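Local coordinates for protein thermophilic dibenzothiophene desulfurization enzyme C (Paenibacillus sp. A11-2, PDB 5XDC) that probably catalyses the FMNH2- and O2-dependent oxidation of dibenzothiophene to its 5-oxide and then its 5,5-dioxide, as a flavin monooxygenase of the DszC family, at residues D203-R208 and A382-L387; I254-Y259 and A342-V347. All blocks are in the same frame, centred on the assembly; numbering follows the deposited sequence.

Contact 1. Residues D203-R208 and A382-L387; sequences DSLGMR and ARTHTL. With IND (indole), chain J.
Leu205 and Thr384 bring the loop between strands 196-198 and 215-217 onto helix 376-385, where the buried Thr384 side chain meets loop backbone. Leu205 leads with CB, 3.6 Å from Thr384 OG1, and its isobutyl group crosses the threonine at a slant. At Gly206 the backbone N gives a weak, bent bond to Thr384 OG1 (2.9 Å, 125°), while the glycine O takes the hydroxyl of Ser204, which closes the loop on itself. Thr384 OG1 is also bonded to Arg380 O; with chi1 at -62° the hydroxyl lies beside its own backbone N, and CG2 is left to touch Gly206 O (3.6 Å) and indole N1 (4.0 Å). A valine in place of Thr384 would probably leave Gly206 N without this weak acceptor and Arg380 O without the hydroxyl. Met207, whose N makes the stronger tie to the helix at Asp381 OD1, bends at chi2 to lay CE 3.8 Å from His385 CB. Indole meets Thr384 O at C7 (3.6 Å) as well as carbons of Met207, Thr384 and His385, whose CD2 is 3.7 Å from indole C8. The Gly206 bond being weak, it is Tyr259 at ND1 and Tyr93 at NE2 that fix the rotation of His385.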
loop_
_atom_site.group_PDB
_atom_site.type_symbol
_atom_site.label_atom_id
_atom_site.label_comp_id
_atom_site.label_asym_id
_atom_site.label_seq_id
_atom_site.Cartn_x
_atom_site.Cartn_y
_atom_site.Cartn_z
ATOM N N ASP B 203 -1.541 3.325 32.621
ATOM C CA ASP B 203 -0.149 3.550 32.246
ATOM C C ASP B 203 0.016 2.938 30.856
ATOM O O ASP B 203 0.315 1.751 30.721
ATOM C CB ASP B 203 0.799 2.936 33.266
ATOM C CG ASP B 203 2.261 3.196 32.957
ATOM O OD1 ASP B 203 2.569 3.919 31.989
ATOM O OD2 ASP B 203 3.108 2.681 33.716
ATOM N N SER B 204 -0.210 3.764 29.836
ATOM C CA SER B 204 -0.471 3.299 28.480
ATOM C C SER B 204 0.610 3.751 27.495
ATOM O O SER B 204 1.407 4.654 27.766
ATOM C CB SER B 204 -1.837 3.810 28.013
ATOM O OG SER B 204 -1.852 5.221 28.062
ATOM N N LEU B 205 0.641 3.089 26.331
ATOM C CA LEU B 205 1.560 3.486 25.264
ATOM C C LEU B 205 1.328 4.935 24.857
ATOM O O LEU B 205 2.259 5.750 24.846
ATOM C CB LEU B 205 1.382 2.568 24.058
ATOM C CG LEU B 205 2.238 2.915 22.831
ATOM C CD1 LEU B 205 3.721 2.819 23.137
ATOM C CD2 LEU B 205 1.854 2.022 21.667
ATOM N N GLY B 206 0.086 5.246 24.468
ATOM C CA GLY B 206 -0.329 6.586 24.134
ATOM C C GLY B 206 -1.657 6.897 24.803
ATOM O O GLY B 206 -2.183 6.099 25.575
ATOM N N MET B 207 -2.192 8.070 24.478
ATOM C CA MET B 207 -3.357 8.590 25.202
ATOM C C MET B 207 -3.110 8.547 26.711
ATOM O O MET B 207 -3.979 8.187 27.506
ATOM C CB MET B 207 -4.624 7.819 24.833
ATOM C CG MET B 207 -5.058 8.005 23.368
ATOM S SD MET B 207 -5.416 9.758 23.040
ATOM C CE MET B 207 -6.240 9.636 21.447
ATOM N N ARG B 208 -1.915 8.968 27.109
ATOM C CA ARG B 208 -1.418 8.688 28.450
ATOM C C ARG B 208 -2.082 9.532 29.533
ATOM O O ARG B 208 -1.973 9.175 30.716
ATOM C CB ARG B 208 0.095 8.902 28.494
ATOM C CG ARG B 208 0.872 7.773 27.812
ATOM C CD ARG B 208 2.373 7.923 27.972
ATOM N NE ARG B 208 2.781 8.153 29.353
ATOM C CZ ARG B 208 2.835 7.222 30.299
ATOM N NH1 ARG B 208 2.493 5.968 30.045
ATOM N NH2 ARG B 208 3.235 7.554 31.513
ATOM N N ALA B 382 -2.114 7.713 18.313
ATOM C CA ALA B 382 -2.974 7.146 17.289
ATOM C C ALA B 382 -2.987 5.631 17.360
ATOM O O ALA B 382 -4.055 5.018 17.259
ATOM C CB ALA B 382 -2.514 7.609 15.911
ATOM N N ARG B 383 -1.814 5.005 17.504
ATOM C CA ARG B 383 -1.764 3.544 17.519
ATOM C C ARG B 383 -2.579 2.983 18.678
ATOM O O ARG B 383 -3.209 1.924 18.553
ATOM C CB ARG B 383 -0.308 3.060 17.601
ATOM C CG ARG B 383 -0.109 1.544 17.657
ATOM C CD ARG B 383 -0.497 0.849 16.369
ATOM N NE ARG B 383 -1.940 0.863 16.156
ATOM C CZ ARG B 383 -2.547 0.393 15.076
ATOM N NH1 ARG B 383 -1.851 -0.192 14.114
ATOM N NH2 ARG B 383 -3.868 0.507 14.951
ATOM N N THR B 384 -2.582 3.683 19.818
ATOM C CA THR B 384 -3.372 3.253 20.969
ATOM C C THR B 384 -4.868 3.363 20.690
ATOM O O THR B 384 -5.605 2.375 20.786
ATOM C CB THR B 384 -2.979 4.081 22.202
ATOM O OG1 THR B 384 -1.599 3.857 22.530
ATOM C CG2 THR B 384 -3.810 3.707 23.426
ATOM N N HIS B 385 -5.354 4.558 20.354
ATOM C CA HIS B 385 -6.799 4.700 20.341
ATOM C C HIS B 385 -7.458 4.071 19.120
ATOM O O HIS B 385 -8.623 3.664 19.210
ATOM C CB HIS B 385 -7.233 6.154 20.441
ATOM C CG HIS B 385 -8.671 6.256 20.813
ATOM N ND1 HIS B 385 -9.659 6.411 19.869
ATOM C CD2 HIS B 385 -9.304 6.063 21.998
ATOM C CE1 HIS B 385 -10.839 6.387 20.466
ATOM N NE2 HIS B 385 -10.653 6.173 21.757
ATOM N N THR B 386 -6.765 3.973 17.978
ATOM C CA THR B 386 -7.375 3.351 16.807
ATOM C C THR B 386 -7.782 1.902 17.068
ATOM O O THR B 386 -8.554 1.335 16.285
ATOM C CB THR B 386 -6.426 3.385 15.590
ATOM O OG1 THR B 386 -5.139 2.862 15.952
ATOM C CG2 THR B 386 -6.279 4.780 15.010
ATOM N N LEU B 387 -7.270 1.287 18.143
ATOM C CA LEU B 387 -7.613 -0.070 18.533
ATOM C C LEU B 387 -8.895 -0.148 19.347
ATOM O O LEU B 387 -9.308 -1.256 19.716
ATOM C CB LEU B 387 -6.469 -0.677 19.345
ATOM C CG LEU B 387 -5.118 -0.683 18.627
ATOM C CD1 LEU B 387 -4.006 -1.067 19.583
ATOM C CD2 LEU B 387 -5.145 -1.635 17.446
HETATM N N1 IND J . -7.269 4.874 25.089
HETATM C C2 IND J . -8.011 5.590 25.930
HETATM C C3 IND J . -9.116 4.948 25.942
HETATM C C4 IND J . -10.254 2.954 24.965
HETATM C C5 IND J . -10.008 1.901 24.079
HETATM C C6 IND J . -8.756 1.776 23.443
HETATM C C7 IND J . -7.751 2.706 23.695
HETATM C C8 IND J . -7.983 3.748 24.572
HETATM C C9 IND J . -9.265 3.872 25.212
#

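Contact 2. Residues I254-Y259 and A342-V347; sequences IFTHLY and ASAKIV
Thr256 and Lys345 mark the closest backbone approach of segments 254-259 and 342-347, on helices 247-276 and 331-363, with their CA atoms 4.8 Å apart. Van der Waals packing comes first. Thr256 turns its two branches to different neighbours: OG1 rests 3.2 Å from Lys345 CB, and with OG1 beside the backbone N (chi1 -62°), CG2 stands anti to that N and reaches Ala344 O at 3.7 Å and the Ala344 methyl. Against the carbon Lys345 CB the hydroxyl can only pack, while its hydrogen bond is to Gln252 O of its own helix. These helices belong to the C-terminal domain of the acyl-CoA dehydrogenase fold, a helical bundle; here their short segments run nearly parallel, at 24°, with axes 8.9 Å apart, and Thr256 and Ala344 put small side chains into the interface. Aromatic edges form a second kind of contact. The lysine chain is extended throughout, which carries its methylenes past Tyr259, whose ring edge at CE2 lies 4.0 Å from Lys345 CE, and brings NZ to the edge of the Phe255 ring near its plane. Polar bonds gather where this chain ends. A water accepts from Lys345 NZ at 2.9 Å and is hydrogen-bonded to Tyr259 OH (3.0 Å), which also bonds His385. The buried ammonium also has Gln252 OE1 and a salt bridge to Asp389, whose carboxylate probably offsets its charge.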
loop_
_atom_site.group_PDB
_atom_site.type_symbol
_atom_site.label_atom_id
_atom_site.label_comp_id
_atom_site.label_asym_id
_atom_site.label_seq_id
_atom_site.Cartn_x
_atom_site.Cartn_y
_atom_site.Cartn_z
ATOM N N ILE B 254 -16.608 11.218 16.509
ATOM C CA ILE B 254 -15.681 11.854 17.444
ATOM C C ILE B 254 -14.301 11.215 17.322
ATOM O O ILE B 254 -13.289 11.909 17.195
ATOM C CB ILE B 254 -16.213 11.769 18.888
ATOM C CG1 ILE B 254 -17.422 12.687 19.061
ATOM C CG2 ILE B 254 -15.139 12.148 19.887
ATOM C CD1 ILE B 254 -18.194 12.453 20.369
ATOM N N PHE B 255 -14.248 9.880 17.360
ATOM C CA PHE B 255 -12.969 9.189 17.231
ATOM C C PHE B 255 -12.291 9.554 15.917
ATOM O O PHE B 255 -11.072 9.784 15.869
ATOM C CB PHE B 255 -13.175 7.679 17.310
ATOM C CG PHE B 255 -13.810 7.189 18.599
ATOM C CD1 PHE B 255 -13.769 7.952 19.744
ATOM C CD2 PHE B 255 -14.418 5.937 18.647
ATOM C CE1 PHE B 255 -14.340 7.488 20.931
ATOM C CE2 PHE B 255 -14.992 5.468 19.827
ATOM C CZ PHE B 255 -14.948 6.251 20.970
ATOM N N THR B 256 -13.071 9.599 14.834
ATOM C CA THR B 256 -12.536 9.953 13.524
ATOM C C THR B 256 -11.818 11.293 13.567
ATOM O O THR B 256 -10.730 11.451 13.006
ATOM C CB THR B 256 -13.671 9.988 12.500
ATOM O OG1 THR B 256 -14.269 8.699 12.396
ATOM C CG2 THR B 256 -13.164 10.385 11.118
ATOM N N HIS B 257 -12.410 12.279 14.244
ATOM C CA HIS B 257 -11.785 13.588 14.343
ATOM C C HIS B 257 -10.567 13.601 15.273
ATOM O O HIS B 257 -9.672 14.436 15.093
ATOM C CB HIS B 257 -12.842 14.596 14.779
ATOM C CG HIS B 257 -13.752 15.002 13.661
ATOM N ND1 HIS B 257 -14.841 14.251 13.273
ATOM C CD2 HIS B 257 -13.694 16.049 12.802
ATOM C CE1 HIS B 257 -15.426 14.831 12.238
ATOM N NE2 HIS B 257 -14.750 15.920 11.931
ATOM N N LEU B 258 -10.498 12.703 16.261
ATOM C CA LEU B 258 -9.246 12.534 16.992
ATOM C C LEU B 258 -8.138 12.114 16.043
ATOM O O LEU B 258 -7.029 12.663 16.084
ATOM C CB LEU B 258 -9.400 11.481 18.093
ATOM C CG LEU B 258 -10.384 11.773 19.229
ATOM C CD1 LEU B 258 -10.375 10.630 20.211
ATOM C CD2 LEU B 258 -10.023 13.092 19.917
ATOM N N TYR B 259 -8.439 11.160 15.157
ATOM C CA TYR B 259 -7.423 10.634 14.248
ATOM C C TYR B 259 -7.027 11.674 13.212
ATOM O O TYR B 259 -5.835 11.837 12.919
ATOM C CB TYR B 259 -7.915 9.346 13.585
ATOM C CG TYR B 259 -8.435 8.318 14.567
ATOM C CD1 TYR B 259 -8.015 8.298 15.893
ATOM C CD2 TYR B 259 -9.351 7.379 14.166
ATOM C CE1 TYR B 259 -8.529 7.387 16.782
ATOM C CE2 TYR B 259 -9.870 6.461 15.056
ATOM C CZ TYR B 259 -9.464 6.484 16.369
ATOM O OH TYR B 259 -10.001 5.562 17.230
ATOM N N ALA B 342 -18.450 5.240 9.459
ATOM C CA ALA B 342 -17.497 4.137 9.393
ATOM C C ALA B 342 -16.498 4.368 8.272
ATOM O O ALA B 342 -15.293 4.155 8.447
ATOM C CB ALA B 342 -18.236 2.822 9.190
ATOM N N SER B 343 -16.985 4.831 7.117
ATOM C CA SER B 343 -16.096 5.090 5.992
ATOM C C SER B 343 -15.063 6.148 6.352
ATOM O O SER B 343 -13.863 5.975 6.100
ATOM C CB SER B 343 -16.904 5.531 4.772
ATOM O OG SER B 343 -17.748 4.496 4.288
ATOM N N ALA B 344 -15.511 7.261 6.942
ATOM C CA ALA B 344 -14.584 8.299 7.357
ATOM C C ALA B 344 -13.585 7.770 8.381
ATOM O O ALA B 344 -12.388 8.092 8.317
ATOM C CB ALA B 344 -15.356 9.489 7.922
ATOM N N LYS B 345 -14.051 6.948 9.331
ATOM C CA LYS B 345 -13.146 6.410 10.340
ATOM C C LYS B 345 -12.096 5.497 9.720
ATOM O O LYS B 345 -10.933 5.515 10.137
ATOM C CB LYS B 345 -13.927 5.644 11.396
ATOM C CG LYS B 345 -13.113 5.342 12.640
ATOM C CD LYS B 345 -13.820 4.346 13.502
ATOM C CE LYS B 345 -13.043 4.077 14.749
ATOM N NZ LYS B 345 -13.627 2.961 15.483
ATOM N N ILE B 346 -12.503 4.662 8.760
ATOM C CA ILE B 346 -11.571 3.749 8.091
ATOM C C ILE B 346 -10.441 4.531 7.430
ATOM O O ILE B 346 -9.248 4.241 7.628
ATOM C CB ILE B 346 -12.326 2.876 7.073
ATOM C CG1 ILE B 346 -13.250 1.889 7.782
ATOM C CG2 ILE B 346 -11.342 2.132 6.153
ATOM C CD1 ILE B 346 -14.334 1.334 6.889
ATOM N N VAL B 347 -10.802 5.544 6.638
ATOM C CA VAL B 347 -9.799 6.338 5.941
ATOM C C VAL B 347 -8.906 7.074 6.931
ATOM O O VAL B 347 -7.678 7.120 6.767
ATOM C CB VAL B 347 -10.500 7.296 4.962
ATOM C CG1 VAL B 347 -9.509 8.275 4.369
ATOM C CG2 VAL B 347 -11.200 6.502 3.877
HETATM O O HOH W 1 -11.197 2.869 17.046
#

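The two contacts, with centres about 15 Å apart, touch directly through His385 of helix 376-385. His385 ND1 of contact 1 is 2.8 Å from Tyr259 OH of contact 2, a probable hydrogen bond, and the imidazole also packs on Phe255. Along the chain the order is 203-208, 254-259, 342-347, 382-387, so contact 2 falls wholly between the two segments of contact 1. Contact 1 joins the middle and C-terminal family regions at the indole pocket; contact 2 joins helices 247-276 and 331-363 within the latter. His385 of the pocket, also near FMN-binding Tyr93, is thus set against Tyr259 and Phe255 of helix 247-276: a worked example of pocket and helical domain sharing one buried junction.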